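Local coordinates for thioredoxin-like protein (Klebsiella pneumoniae subsp. pneumoniae MGH 78578, PDB 3TY1) that adopts the galactose mutarotase-like supersandwich fold and may bind carbohydrate, possibly as an aldose 1-epimerase, although its activity is not established, at residues A[188-194]-A[345-351]; A[122-128]-A[322-326]; A[238-243]-A[255-261]; A[248-252]-A[310-314]; A[96-100]-A[132-138]. All coordinates share one frame; numbering follows the deposited sequence. Where two conformers were deposited one is given.

How the interactions relate
Interaction 1 is the most central of the five, a regular antiparallel strand pair whose one face is mainly apolar and buried and whose other carries polar residues. The remaining contacts lie farther out and depend on loops. Interactions 3 and 4 use two parts of the loop joining strands 231-234 and 259-265, pressed on the same mixed sheet; F256 and Q250 touch where they meet. In both, tyrosine hydroxyls supply the cross-contact hydrogen bonds. Interactions 2 and 5 share the small hairpin of strands 126-128 and 131-133; interaction 2 combines a backbone bond with waters, interaction 5 uses packing and waters. Both 3 and 5 also touch the second subunit.

Interaction 1: A[188-194]-A[345-351]; sequences NSFSLHD and FDLTYTL. With SO4 (sulfate ion), chain H.
H193 bridges D346 of the neighbouring strand and a bound sulfate through two corners of its imidazole: ND1 donates to D346 OD1 at 2.7 Å, and NE2 donates to O4 of the sulfate at a short 2.5 Å. Its CG lies beside the backbone N (chi1 -64°), which carries the ring across toward the other strand. OD1 sits near the ring plane but is met on its anti side, 35° out of the carboxylate plane. A water donates both to D346 OD1 and to D194 O.

These residues belong to an antiparallel pair inside the large sheet of the supersandwich, flanked by strands 173-183 and 285-291. F190, L192 and D194 form hydrogen-bonded pairs with Y349, L347 and F345, and their side chains turn to the buried, mainly apolar face, against strands 114-119 and 204-214. There the F190 and Y349 rings are nearly parallel (4°) but slid apart, centroids 5.0 Å from each other; Y349 CB instead covers the F190 face, 3.8 Å from its centroid. L192 CD1 meets Y349 CE1 at 3.8 Å. D194, the charged member of this face, forms a salt bridge with R116 and accepts hydrogen bonds from the Y210 hydroxyl and E180 N. At the other end N188 ND2 donates to L351 O at 3.0 Å, approaching from above the carbonyl plane, while N188 O accepts L351 N.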
# COMPACT_ATOMS: atom_id res chain seq x y z
N ASN A 188 14.90 33.16 14.34
CA ASN A 188 15.58 31.89 14.60
C ASN A 188 14.64 30.88 15.29
O ASN A 188 15.10 29.85 15.76
CB ASN A 188 16.88 32.08 15.45
CG ASN A 188 16.59 32.56 16.85
OD1 ASN A 188 15.56 33.20 17.08
ND2 ASN A 188 17.53 32.30 17.80
N SER A 189 13.35 31.19 15.42
CA SER A 189 12.41 30.26 16.00
C SER A 189 11.19 30.07 15.13
O SER A 189 10.87 30.90 14.28
CB SER A 189 11.96 30.72 17.39
OG SER A 189 11.14 31.86 17.26
N PHE A 190 10.50 28.95 15.35
CA PHE A 190 9.20 28.70 14.73
C PHE A 190 8.33 28.07 15.81
O PHE A 190 8.86 27.61 16.81
CB PHE A 190 9.27 27.82 13.49
CG PHE A 190 9.72 26.42 13.73
CD1 PHE A 190 11.08 26.07 13.58
CD2 PHE A 190 8.81 25.43 14.05
CE1 PHE A 190 11.50 24.78 13.79
CE2 PHE A 190 9.22 24.14 14.26
CZ PHE A 190 10.55 23.80 14.10
N SER A 191 7.02 28.08 15.62
CA SER A 191 6.15 27.48 16.63
C SER A 191 5.14 26.57 15.95
O SER A 191 4.84 26.74 14.76
CB SER A 191 5.45 28.56 17.45
OG SER A 191 4.64 29.36 16.62
N LEU A 192 4.66 25.59 16.71
CA LEU A 192 3.58 24.72 16.31
C LEU A 192 2.40 25.04 17.22
O LEU A 192 2.58 25.22 18.42
CB LEU A 192 3.96 23.24 16.53
CG LEU A 192 5.19 22.76 15.78
CD1 LEU A 192 5.38 21.23 16.04
CD2 LEU A 192 5.01 23.05 14.28
N HIS A 193 1.21 25.06 16.64
CA HIS A 193 -0.06 25.25 17.32
C HIS A 193 -1.03 24.29 16.71
O HIS A 193 -1.85 24.66 15.88
CB HIS A 193 -0.51 26.70 17.19
CG HIS A 193 0.41 27.65 17.87
ND1 HIS A 193 0.45 27.79 19.24
CD2 HIS A 193 1.40 28.44 17.38
CE1 HIS A 193 1.39 28.66 19.56
NE2 HIS A 193 1.97 29.08 18.44
N ASP A 194 -0.89 23.02 17.07
CA ASP A 194 -1.74 21.98 16.55
C ASP A 194 -3.00 21.89 17.41
O ASP A 194 -2.96 22.15 18.62
CB ASP A 194 -1.03 20.59 16.55
CG ASP A 194 0.28 20.59 15.79
OD1 ASP A 194 0.50 21.43 14.87
OD2 ASP A 194 1.13 19.73 16.14
N PHE A 345 -1.84 21.77 21.26
CA PHE A 345 -0.41 21.47 21.42
C PHE A 345 0.37 22.69 20.89
O PHE A 345 0.42 22.93 19.68
CB PHE A 345 -0.07 20.15 20.70
CG PHE A 345 -0.93 19.00 21.18
CD1 PHE A 345 -0.64 18.35 22.37
CD2 PHE A 345 -2.07 18.63 20.48
CE1 PHE A 345 -1.47 17.34 22.86
CE2 PHE A 345 -2.90 17.60 20.95
CZ PHE A 345 -2.60 16.96 22.14
N ASP A 346 0.94 23.45 21.82
CA ASP A 346 1.68 24.69 21.55
C ASP A 346 3.15 24.44 21.91
O ASP A 346 3.47 24.13 23.07
CB ASP A 346 1.11 25.82 22.40
CG ASP A 346 -0.36 26.02 22.18
OD1 ASP A 346 -0.77 26.19 21.00
OD2 ASP A 346 -1.12 25.99 23.19
N LEU A 347 4.02 24.50 20.90
CA LEU A 347 5.46 24.29 21.07
C LEU A 347 6.24 25.37 20.34
O LEU A 347 5.83 25.80 19.26
CB LEU A 347 5.91 22.91 20.57
CG LEU A 347 5.32 21.65 21.22
CD1 LEU A 347 4.03 21.27 20.51
CD2 LEU A 347 6.35 20.51 21.14
N THR A 348 7.34 25.80 20.93
CA THR A 348 8.25 26.74 20.24
C THR A 348 9.63 26.10 20.16
O THR A 348 10.19 25.67 21.18
CB THR A 348 8.33 28.09 20.98
OG1 THR A 348 7.00 28.61 21.10
CG2 THR A 348 9.16 29.06 20.20
N TYR A 349 10.15 26.03 18.96
CA TYR A 349 11.48 25.50 18.63
C TYR A 349 12.39 26.65 18.25
O TYR A 349 12.03 27.50 17.40
CB TYR A 349 11.36 24.56 17.43
CG TYR A 349 10.64 23.28 17.67
CD1 TYR A 349 9.23 23.23 17.80
CD2 TYR A 349 11.34 22.09 17.80
CE1 TYR A 349 8.57 22.02 18.04
CE2 TYR A 349 10.69 20.86 18.03
CZ TYR A 349 9.30 20.85 18.16
OH TYR A 349 8.67 19.64 18.38
N THR A 350 13.55 26.73 18.91
CA THR A 350 14.46 27.81 18.66
C THR A 350 15.83 27.25 18.29
O THR A 350 16.40 26.41 19.02
CB THR A 350 14.61 28.73 19.89
OG1 THR A 350 13.32 29.14 20.36
CG2 THR A 350 15.47 29.97 19.55
N LEU A 351 16.37 27.75 17.20
CA LEU A 351 17.71 27.41 16.77
C LEU A 351 18.66 28.44 17.44
O LEU A 351 18.66 29.65 17.13
CB LEU A 351 17.82 27.42 15.24
CG LEU A 351 19.10 26.75 14.67
CD1 LEU A 351 19.14 25.30 15.12
CD2 LEU A 351 19.16 26.84 13.16
S SO4 H . 3.44 32.28 18.56
O1 SO4 H . 4.73 32.98 18.59
O2 SO4 H . 2.45 32.94 19.41
O3 SO4 H . 2.94 32.28 17.19
O4 SO4 H . 3.62 30.91 19.07
O HOH W 1 -2.74 24.99 19.41

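Interaction 2: A[122-128]-A[322-326]; sequences TGHPVTA and AYPVT
A322 meets H124 twice through one carbonyl oxygen. A322 O accepts the backbone N-H of H124 at 2.9 Å in a nearly straight bond, and the same oxygen lies over a face of the H124 ring, 3.2 Å above its plane and displaced toward the rim. ND1 of the same ring is hydrogen-bonded to E384. G123, which has a positive phi, passes close by, its CA 3.6 Å from A322 O. Y323 points its side chain away from this contact, to stack on F235, but its carbonyl O receives a water that donates to T122 O as well.

P324 follows at the N-cap position of the next helix. Its CA-H faces H124 O at 3.3 Å, and its CB packs on V126 CB at 3.7 Å, the two side chains at about a right angle. The V325 amide is served by a second water, which donates in turn to T122 O and H124 O, so two waters bridge the backbones. V126 divides its branches: CG1 (chi1 61°) takes P324 CB and V325 CG1, the latter at 3.8 Å, whereas CG2 meets T326 OG1 tip to tip. T326 CG2 then rests on A128 CB at 3.6 Å.

The first turn of helix 325-330 thus lies on strand 126-128, itself paired with strand 131-133 through V126 and Y133, while V325 and T122 also reach Q207 of strand 204-214.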
# COMPACT_ATOMS: atom_id res chain seq x y z
N THR A 122 0.28 5.64 20.02
CA THR A 122 1.69 5.93 19.84
C THR A 122 2.55 4.84 20.48
O THR A 122 2.05 3.90 21.08
CB THR A 122 2.05 7.31 20.48
OG1 THR A 122 3.25 7.79 19.91
CG2 THR A 122 2.15 7.23 22.04
N GLY A 123 3.86 4.97 20.32
CA GLY A 123 4.80 4.14 21.04
C GLY A 123 5.22 2.87 20.32
O GLY A 123 4.77 2.59 19.20
N HIS A 124 6.07 2.10 20.99
CA HIS A 124 6.57 0.85 20.42
C HIS A 124 5.39 -0.09 20.10
O HIS A 124 4.35 -0.02 20.75
CB HIS A 124 7.52 0.15 21.37
CG HIS A 124 8.81 0.87 21.58
ND1 HIS A 124 9.67 0.54 22.61
CD2 HIS A 124 9.39 1.89 20.91
CE1 HIS A 124 10.74 1.31 22.54
NE2 HIS A 124 10.60 2.13 21.51
N PRO A 125 5.56 -0.98 19.11
CA PRO A 125 4.45 -1.85 18.72
C PRO A 125 4.10 -2.97 19.71
O PRO A 125 4.91 -3.32 20.56
CB PRO A 125 4.93 -2.46 17.39
CG PRO A 125 6.38 -2.52 17.50
CD PRO A 125 6.76 -1.22 18.29
N VAL A 126 2.87 -3.45 19.61
CA VAL A 126 2.37 -4.56 20.42
C VAL A 126 1.16 -5.09 19.73
O VAL A 126 0.43 -4.31 19.11
CB VAL A 126 1.95 -4.13 21.87
CG1 VAL A 126 0.79 -3.08 21.87
CG2 VAL A 126 1.56 -5.36 22.76
N THR A 127 0.95 -6.40 19.82
CA THR A 127 -0.28 -7.03 19.38
C THR A 127 -1.16 -7.18 20.62
O THR A 127 -0.80 -7.87 21.54
CB THR A 127 0.03 -8.37 18.70
OG1 THR A 127 1.00 -8.14 17.65
CG2 THR A 127 -1.24 -9.06 18.12
N ALA A 128 -2.30 -6.50 20.64
CA ALA A 128 -3.25 -6.52 21.76
C ALA A 128 -4.60 -6.49 21.09
O ALA A 128 -4.71 -6.01 19.97
CB ALA A 128 -3.07 -5.33 22.66
N ALA A 322 7.32 6.05 25.46
CA ALA A 322 7.36 5.24 24.26
C ALA A 322 7.06 3.75 24.43
O ALA A 322 7.21 2.96 23.47
CB ALA A 322 8.75 5.45 23.55
N TYR A 323 6.66 3.35 25.64
CA TYR A 323 6.18 1.98 25.85
C TYR A 323 4.95 1.73 24.99
O TYR A 323 4.32 2.68 24.56
CB TYR A 323 5.84 1.71 27.31
CG TYR A 323 6.99 1.84 28.26
CD1 TYR A 323 8.02 0.92 28.27
CD2 TYR A 323 7.06 2.92 29.16
CE1 TYR A 323 9.09 1.04 29.16
CE2 TYR A 323 8.13 3.05 30.05
CZ TYR A 323 9.14 2.11 30.03
OH TYR A 323 10.21 2.22 30.87
N PRO A 324 4.61 0.45 24.72
CA PRO A 324 3.42 0.14 23.94
C PRO A 324 2.13 0.59 24.60
O PRO A 324 2.10 0.83 25.81
CB PRO A 324 3.46 -1.39 23.80
CG PRO A 324 4.84 -1.78 24.07
CD PRO A 324 5.37 -0.77 25.04
N VAL A 325 1.08 0.70 23.81
CA VAL A 325 -0.21 1.20 24.25
C VAL A 325 -0.80 0.39 25.42
O VAL A 325 -1.53 0.96 26.25
CB VAL A 325 -1.20 1.30 23.06
CG1 VAL A 325 -1.55 -0.11 22.53
CG2 VAL A 325 -2.43 2.10 23.46
N THR A 326 -0.46 -0.90 25.51
CA THR A 326 -0.83 -1.75 26.64
C THR A 326 -0.26 -1.22 27.97
O THR A 326 -0.97 -1.13 28.94
CB THR A 326 -0.36 -3.23 26.42
OG1 THR A 326 1.00 -3.23 25.97
CG2 THR A 326 -1.23 -3.93 25.39
O HOH W 2 1.71 0.96 20.91
O HOH W 3 1.81 3.70 23.69

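Interaction 3: A[238-243]-A[255-261]; sequences YAKSGL and DFDEMVF
Y238 and M259, the latter present as selenomethionine, form a Met-aromatic contact in which the two side chains run at about a right angle. CG of Y238 is anti to its backbone N (chi1 -179°), laying the ring beside the other segment. The M259 chain is extended beyond CG, and its CE comes over one ring face, 4.0 Å from the centroid and offset toward the rim; SE stands obliquely, farther off. The ring edge is turned to the backbone instead: E258 O lies in plane, 3.1 Å from Y238 CE2, and the hydroxyl donates to F256 O at 2.6 Å.

This fixes the loop that follows strand 231-234 over the start of strand 259-265 in the mixed sheet. A239 CB packs against M259 CB, and L243 CD1 meets F261 CD1 at 3.9 Å. G242 lies directly against M259 SE, its N 3.8 Å away. At the start of 255-261, K171 of the second subunit makes salt bridges with D257 and E258, and Y202 of that subunit bonds to D255 N. On strand 259-265, two residues past M259, F261 CE1 comes to 3.3 Å from A239 O.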
# COMPACT_ATOMS: atom_id res chain seq x y z
N TYR A 238 19.21 -1.76 29.89
CA TYR A 238 20.35 -1.34 29.11
C TYR A 238 20.66 0.12 29.35
O TYR A 238 21.82 0.48 29.38
CB TYR A 238 20.11 -1.60 27.63
CG TYR A 238 21.27 -1.20 26.76
CD1 TYR A 238 22.45 -1.95 26.74
CD2 TYR A 238 21.19 -0.08 25.91
CE1 TYR A 238 23.53 -1.59 25.93
CE2 TYR A 238 22.27 0.28 25.11
CZ TYR A 238 23.44 -0.49 25.11
OH TYR A 238 24.50 -0.13 24.31
N ALA A 239 19.63 0.96 29.53
CA ALA A 239 19.85 2.39 29.79
C ALA A 239 20.36 2.70 31.22
O ALA A 239 20.78 3.82 31.48
CB ALA A 239 18.60 3.19 29.49
N LYS A 240 20.32 1.74 32.13
CA LYS A 240 20.76 2.01 33.52
C LYS A 240 22.19 2.54 33.56
O LYS A 240 22.46 3.42 34.33
CB LYS A 240 20.66 0.76 34.41
CG LYS A 240 19.26 0.45 34.93
CD LYS A 240 19.24 -0.96 35.58
CE LYS A 240 17.97 -1.21 36.40
NZ LYS A 240 18.00 -2.52 37.11
N SER A 241 23.10 2.02 32.73
CA SER A 241 24.50 2.45 32.76
C SER A 241 24.74 3.92 32.36
O SER A 241 25.74 4.52 32.76
CB SER A 241 25.40 1.49 31.96
OG SER A 241 25.51 1.87 30.63
N GLY A 242 23.81 4.50 31.61
CA GLY A 242 23.86 5.89 31.18
C GLY A 242 23.15 6.89 32.07
O GLY A 242 23.26 8.09 31.84
N LEU A 243 22.46 6.43 33.12
CA LEU A 243 21.65 7.34 33.94
C LEU A 243 22.48 8.43 34.61
O LEU A 243 22.13 9.60 34.51
CB LEU A 243 20.86 6.55 34.98
CG LEU A 243 19.89 7.34 35.87
CD1 LEU A 243 18.76 7.94 35.04
CD2 LEU A 243 19.36 6.41 36.97
N ASP A 255 28.13 -0.07 18.21
CA ASP A 255 27.46 -1.01 19.13
C ASP A 255 26.70 -0.38 20.28
O ASP A 255 26.31 -1.08 21.23
CB ASP A 255 28.43 -2.07 19.70
CG ASP A 255 29.09 -2.90 18.60
OD1 ASP A 255 28.39 -3.30 17.64
OD2 ASP A 255 30.30 -3.14 18.70
N PHE A 256 26.43 0.91 20.19
CA PHE A 256 25.76 1.60 21.27
C PHE A 256 24.26 1.36 21.19
O PHE A 256 23.59 1.18 22.22
CB PHE A 256 26.03 3.09 21.15
CG PHE A 256 25.46 3.90 22.27
CD1 PHE A 256 26.17 4.05 23.45
CD2 PHE A 256 24.22 4.50 22.15
CE1 PHE A 256 25.65 4.78 24.50
CE2 PHE A 256 23.69 5.24 23.19
CZ PHE A 256 24.42 5.39 24.37
N ASP A 257 23.74 1.39 19.96
CA ASP A 257 22.31 1.34 19.67
C ASP A 257 21.62 2.59 20.22
O ASP A 257 21.64 3.63 19.58
CB ASP A 257 21.62 0.05 20.16
CG ASP A 257 20.14 -0.04 19.68
OD1 ASP A 257 19.85 0.30 18.51
OD2 ASP A 257 19.27 -0.45 20.44
N GLU A 258 21.02 2.50 21.40
CA GLU A 258 20.36 3.65 22.02
C GLU A 258 20.20 3.47 23.51
O GLU A 258 20.18 2.34 24.04
CB GLU A 258 18.97 3.87 21.40
CG GLU A 258 17.98 2.74 21.66
CD GLU A 258 16.64 2.94 20.99
OE1 GLU A 258 16.61 3.33 19.80
OE2 GLU A 258 15.61 2.64 21.64
N MSE A 259 20.06 4.61 24.20
CA MSE A 259 19.63 4.59 25.61
C MSE A 259 18.52 5.64 25.70
O MSE A 259 18.65 6.76 25.19
CB MSE A 259 20.78 4.86 26.58
CG MSE A 259 21.74 3.73 26.64
SE MSE A 259 23.12 4.03 27.94
CE MSE A 259 24.07 2.34 27.66
N VAL A 260 17.39 5.23 26.26
CA VAL A 260 16.25 6.10 26.39
C VAL A 260 15.98 6.33 27.87
O VAL A 260 16.21 5.41 28.65
CB VAL A 260 15.02 5.48 25.71
CG1 VAL A 260 13.79 6.34 25.97
CG2 VAL A 260 15.31 5.37 24.20
N PHE A 261 15.55 7.55 28.22
CA PHE A 261 15.24 7.94 29.59
C PHE A 261 13.89 8.60 29.64
O PHE A 261 13.50 9.40 28.74
CB PHE A 261 16.33 8.85 30.16
CG PHE A 261 17.70 8.21 30.16
CD1 PHE A 261 18.09 7.38 31.20
CD2 PHE A 261 18.56 8.38 29.08
CE1 PHE A 261 19.33 6.74 31.18
CE2 PHE A 261 19.80 7.75 29.06
CZ PHE A 261 20.19 6.94 30.11

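Interaction 4: A[248-252]-A[310-314]; sequences TYQGP and GYVTG
Y311 and T313 both reach the 248-252 loop by the same rotation about their first side-chain bond: CG of Y311 (chi1 -175°) and OG1 of T313 (chi1 -174°) stand opposite their own amide nitrogens. Y249 comes the other way with CG beside its N (chi1 -66°), which directs its ring at T313. Because the strand alternates, Y311 and T313 share one side, and V312 between them turns to the other, toward W83 and W301.

The Y311 hydroxyl donates to Q250 O at 2.6 Å, lying in the carbonyl plane on a lone pair, so this bond is well directed. P252 then lies flat over the ring: its CG is 3.8 Å from the Y311 centroid and almost straight above the centre, a CH-pi contact, while CD meets CE1 at 3.7 Å. The loop backbone fits just as tightly, with P252 N 3.3 Å from Y311 CE1. Ring and loop are therefore fastened at the hydroxyl and over one face.

At the second point, the Y249 hydroxyl donates to T313 OG1 at 2.7 Å. OG1 lies near the plane of the Y249 ring, the side chains cross at about a right angle, and OG1 is held by two hydrogen bonds, one from the Y249 hydroxyl and one with W301 O. K302 makes a cation-pi contact with the Y249 ring.

Strand 311-318 lies between strands 297-304 and 204-214 of the mixed sheet. The loop across it connects strands 231-234 and 259-265, and its Y249 backbone bonds to G222 and A223, just before strand 224-229.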
# COMPACT_ATOMS: atom_id res chain seq x y z
N THR A 248 24.97 14.37 29.35
CA THR A 248 26.11 14.49 28.45
C THR A 248 26.05 13.42 27.38
O THR A 248 25.70 12.27 27.65
CB THR A 248 27.44 14.42 29.24
OG1 THR A 248 27.43 15.47 30.23
CG2 THR A 248 28.65 14.61 28.34
N TYR A 249 26.37 13.80 26.14
CA TYR A 249 26.37 12.87 25.01
C TYR A 249 27.77 12.39 24.68
O TYR A 249 28.75 13.14 24.76
CB TYR A 249 25.75 13.53 23.76
CG TYR A 249 24.28 13.87 23.85
CD1 TYR A 249 23.30 12.93 23.54
CD2 TYR A 249 23.86 15.14 24.23
CE1 TYR A 249 21.96 13.23 23.63
CE2 TYR A 249 22.49 15.47 24.27
CZ TYR A 249 21.55 14.51 23.97
OH TYR A 249 20.21 14.82 24.03
N GLN A 250 27.86 11.12 24.28
CA GLN A 250 29.06 10.53 23.71
C GLN A 250 29.16 10.91 22.22
O GLN A 250 28.19 11.36 21.61
CB GLN A 250 29.01 9.00 23.80
CG GLN A 250 28.97 8.44 25.24
CD GLN A 250 28.87 6.90 25.29
OE1 GLN A 250 29.21 6.19 24.34
NE2 GLN A 250 28.41 6.40 26.41
N GLY A 251 30.35 10.69 21.65
CA GLY A 251 30.59 10.81 20.22
C GLY A 251 29.94 9.59 19.56
O GLY A 251 29.41 8.71 20.27
N PRO A 252 30.00 9.51 18.21
CA PRO A 252 29.43 8.34 17.50
C PRO A 252 30.09 7.05 17.95
O PRO A 252 31.30 6.93 17.87
CB PRO A 252 29.74 8.65 16.04
CG PRO A 252 29.88 10.16 15.98
CD PRO A 252 30.49 10.55 17.28
N GLY A 310 23.05 6.02 12.62
CA GLY A 310 22.16 7.03 13.22
C GLY A 310 22.85 7.64 14.43
O GLY A 310 23.11 6.95 15.41
N TYR A 311 23.28 8.89 14.27
CA TYR A 311 23.88 9.66 15.37
C TYR A 311 22.92 10.82 15.59
O TYR A 311 22.93 11.82 14.86
CB TYR A 311 25.29 10.13 15.02
CG TYR A 311 25.99 10.83 16.18
CD1 TYR A 311 26.29 10.13 17.35
CD2 TYR A 311 26.29 12.18 16.13
CE1 TYR A 311 26.94 10.76 18.43
CE2 TYR A 311 26.95 12.84 17.21
CZ TYR A 311 27.24 12.12 18.37
OH TYR A 311 27.85 12.72 19.45
N VAL A 312 22.03 10.65 16.56
CA VAL A 312 20.92 11.54 16.73
C VAL A 312 20.36 11.44 18.15
O VAL A 312 20.50 10.41 18.82
CB VAL A 312 19.81 11.19 15.66
CG1 VAL A 312 19.41 9.73 15.75
CG2 VAL A 312 18.60 12.13 15.73
N THR A 313 19.74 12.53 18.60
CA THR A 313 19.02 12.51 19.85
C THR A 313 17.61 13.02 19.64
O THR A 313 17.35 13.94 18.84
CB THR A 313 19.75 13.35 20.98
OG1 THR A 313 19.05 13.19 22.23
CG2 THR A 313 19.79 14.82 20.62
N GLY A 314 16.69 12.40 20.35
CA GLY A 314 15.29 12.83 20.34
C GLY A 314 14.97 13.51 21.63
O GLY A 314 15.31 12.97 22.72

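Interaction 5: A[96-100]-A[132-138]; sequences INLES and IYTLHGK. With SO4 (sulfate ion), chain L.
A type I turn, N97 to S100, sets L98 and E99 against the type II turn T134 to G137, with the CA atoms of E99 and T134 5.9 Å apart. T134 stands at the centre: its CG2 is 3.4 Å from L98 O and also packs on the E99 side chain, while its OG1 lies 3.9 Å from L98 CB. L98 reaches on over the second turn, where CD1 meets K138 CG at 4.1 Å. E99 CG lies 4.1 Å from I132 CD1; a bend at the second torsion (chi2 75°) then turns the carboxylate back over T134 CG2. In the conformer described, E99 OE2 accepts two waters, one also donating to I132 O and the other to T134 OG1, a link that the alternate conformer may not share.

The first turn leads into helix 100-103 and is closed by N97 O, which accepts both the N and the OG of S100. The second leaves strand 131-133 of the small hairpin and delivers H136, whose NE2 donates to a sulfate oxygen, O3, at 2.6 Å. The imidazole meets W106 edge-to-face and also the H211 ring, and H211 NE2 bonds the same sulfate, probably from the crystallisation liquor; such a site would be consistent with the sugar-binding pocket of mutarotase relatives. N97 and E99 pack on their counterparts in the second subunit, and K138 NZ forms a salt bridge with E108 of the third subunit.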
# COMPACT_ATOMS: atom_id res chain seq x y z
N ILE A 96 4.65 2.01 2.16
CA ILE A 96 5.04 1.53 3.50
C ILE A 96 3.93 0.66 3.99
O ILE A 96 2.77 1.07 3.88
CB ILE A 96 5.24 2.69 4.51
CG1 ILE A 96 6.45 3.54 4.09
CG2 ILE A 96 5.39 2.15 5.98
CD1 ILE A 96 6.98 4.40 5.16
N ASN A 97 4.26 -0.52 4.53
CA ASN A 97 3.29 -1.37 5.23
C ASN A 97 3.68 -1.27 6.71
O ASN A 97 4.67 -1.88 7.13
CB ASN A 97 3.34 -2.83 4.74
CG ASN A 97 2.35 -3.70 5.46
OD1 ASN A 97 1.79 -3.31 6.50
ND2 ASN A 97 2.07 -4.88 4.91
N LEU A 98 2.94 -0.49 7.47
CA LEU A 98 3.24 -0.24 8.90
C LEU A 98 3.22 -1.51 9.76
O LEU A 98 3.96 -1.60 10.77
CB LEU A 98 2.31 0.86 9.48
CG LEU A 98 2.42 2.28 8.90
CD1 LEU A 98 1.21 3.17 9.41
CD2 LEU A 98 3.77 2.95 9.23
N GLU A 99 2.43 -2.50 9.33
CA GLU A 99 2.33 -3.78 10.03
C GLU A 99 3.54 -4.69 9.76
O GLU A 99 3.78 -5.63 10.53
CB GLU A 99 1.02 -4.51 9.68
CG GLU A 99 -0.24 -3.95 10.38
CD GLU A 99 -0.75 -2.65 9.80
OE1 GLU A 99 -0.39 -2.29 8.65
OE2 GLU A 99 -1.54 -2.00 10.52
N SER A 100 4.28 -4.43 8.70
CA SER A 100 5.41 -5.28 8.36
C SER A 100 6.55 -5.19 9.42
O SER A 100 6.59 -4.30 10.28
CB SER A 100 5.91 -4.98 6.92
OG SER A 100 6.55 -3.75 6.89
N ILE A 132 -2.54 -5.45 15.55
CA ILE A 132 -1.19 -4.90 15.67
C ILE A 132 -1.30 -3.40 15.81
O ILE A 132 -1.79 -2.73 14.91
CB ILE A 132 -0.32 -5.23 14.47
CG1 ILE A 132 -0.18 -6.74 14.27
CG2 ILE A 132 1.08 -4.62 14.65
CD1 ILE A 132 0.46 -7.14 12.91
N TYR A 133 -0.83 -2.87 16.93
CA TYR A 133 -0.66 -1.44 17.11
C TYR A 133 0.73 -1.16 16.63
O TYR A 133 1.69 -1.55 17.26
CB TYR A 133 -0.78 -1.08 18.58
CG TYR A 133 -2.20 -1.14 19.07
CD1 TYR A 133 -3.04 -0.05 18.92
CD2 TYR A 133 -2.69 -2.30 19.68
CE1 TYR A 133 -4.35 -0.09 19.36
CE2 TYR A 133 -4.00 -2.36 20.14
CZ TYR A 133 -4.83 -1.26 19.97
OH TYR A 133 -6.11 -1.31 20.41
N THR A 134 0.84 -0.47 15.50
CA THR A 134 2.10 -0.26 14.82
C THR A 134 2.88 0.91 15.42
O THR A 134 2.30 1.81 16.01
CB THR A 134 1.86 -0.09 13.32
OG1 THR A 134 0.96 1.01 13.12
CG2 THR A 134 1.25 -1.39 12.74
N LEU A 135 4.20 0.87 15.24
CA LEU A 135 5.11 1.84 15.81
C LEU A 135 4.71 3.29 15.54
O LEU A 135 4.70 3.77 14.39
CB LEU A 135 6.54 1.63 15.26
CG LEU A 135 7.63 2.61 15.73
CD1 LEU A 135 7.81 2.59 17.26
CD2 LEU A 135 8.97 2.24 15.07
N HIS A 136 4.41 4.00 16.62
CA HIS A 136 4.19 5.46 16.58
C HIS A 136 2.98 5.95 15.83
O HIS A 136 2.93 7.12 15.41
CB HIS A 136 5.48 6.22 16.12
CG HIS A 136 6.57 6.16 17.13
ND1 HIS A 136 6.31 6.22 18.48
CD2 HIS A 136 7.92 6.10 17.01
CE1 HIS A 136 7.45 6.17 19.15
NE2 HIS A 136 8.44 6.11 18.28
N GLY A 137 1.97 5.10 15.69
CA GLY A 137 0.71 5.52 15.14
C GLY A 137 0.73 5.86 13.67
O GLY A 137 1.65 5.44 12.89
N LYS A 138 -0.28 6.61 13.26
CA LYS A 138 -0.54 6.86 11.83
C LYS A 138 -0.39 8.27 11.31
O LYS A 138 -0.29 8.42 10.08
CB LYS A 138 -1.93 6.31 11.43
CG LYS A 138 -1.96 4.76 11.40
CD LYS A 138 -3.24 4.21 10.76
CE LYS A 138 -3.21 4.25 9.20
NZ LYS A 138 -4.54 3.89 8.58
S SO4 L . 12.23 5.37 18.30
O1 SO4 L . 13.12 5.64 17.17
O2 SO4 L . 12.92 5.62 19.58
O3 SO4 L . 11.03 6.21 18.23
O4 SO4 L . 11.81 3.97 18.22
O HOH W 4 -2.93 -2.92 12.59
O HOH W 5 -1.27 0.70 11.40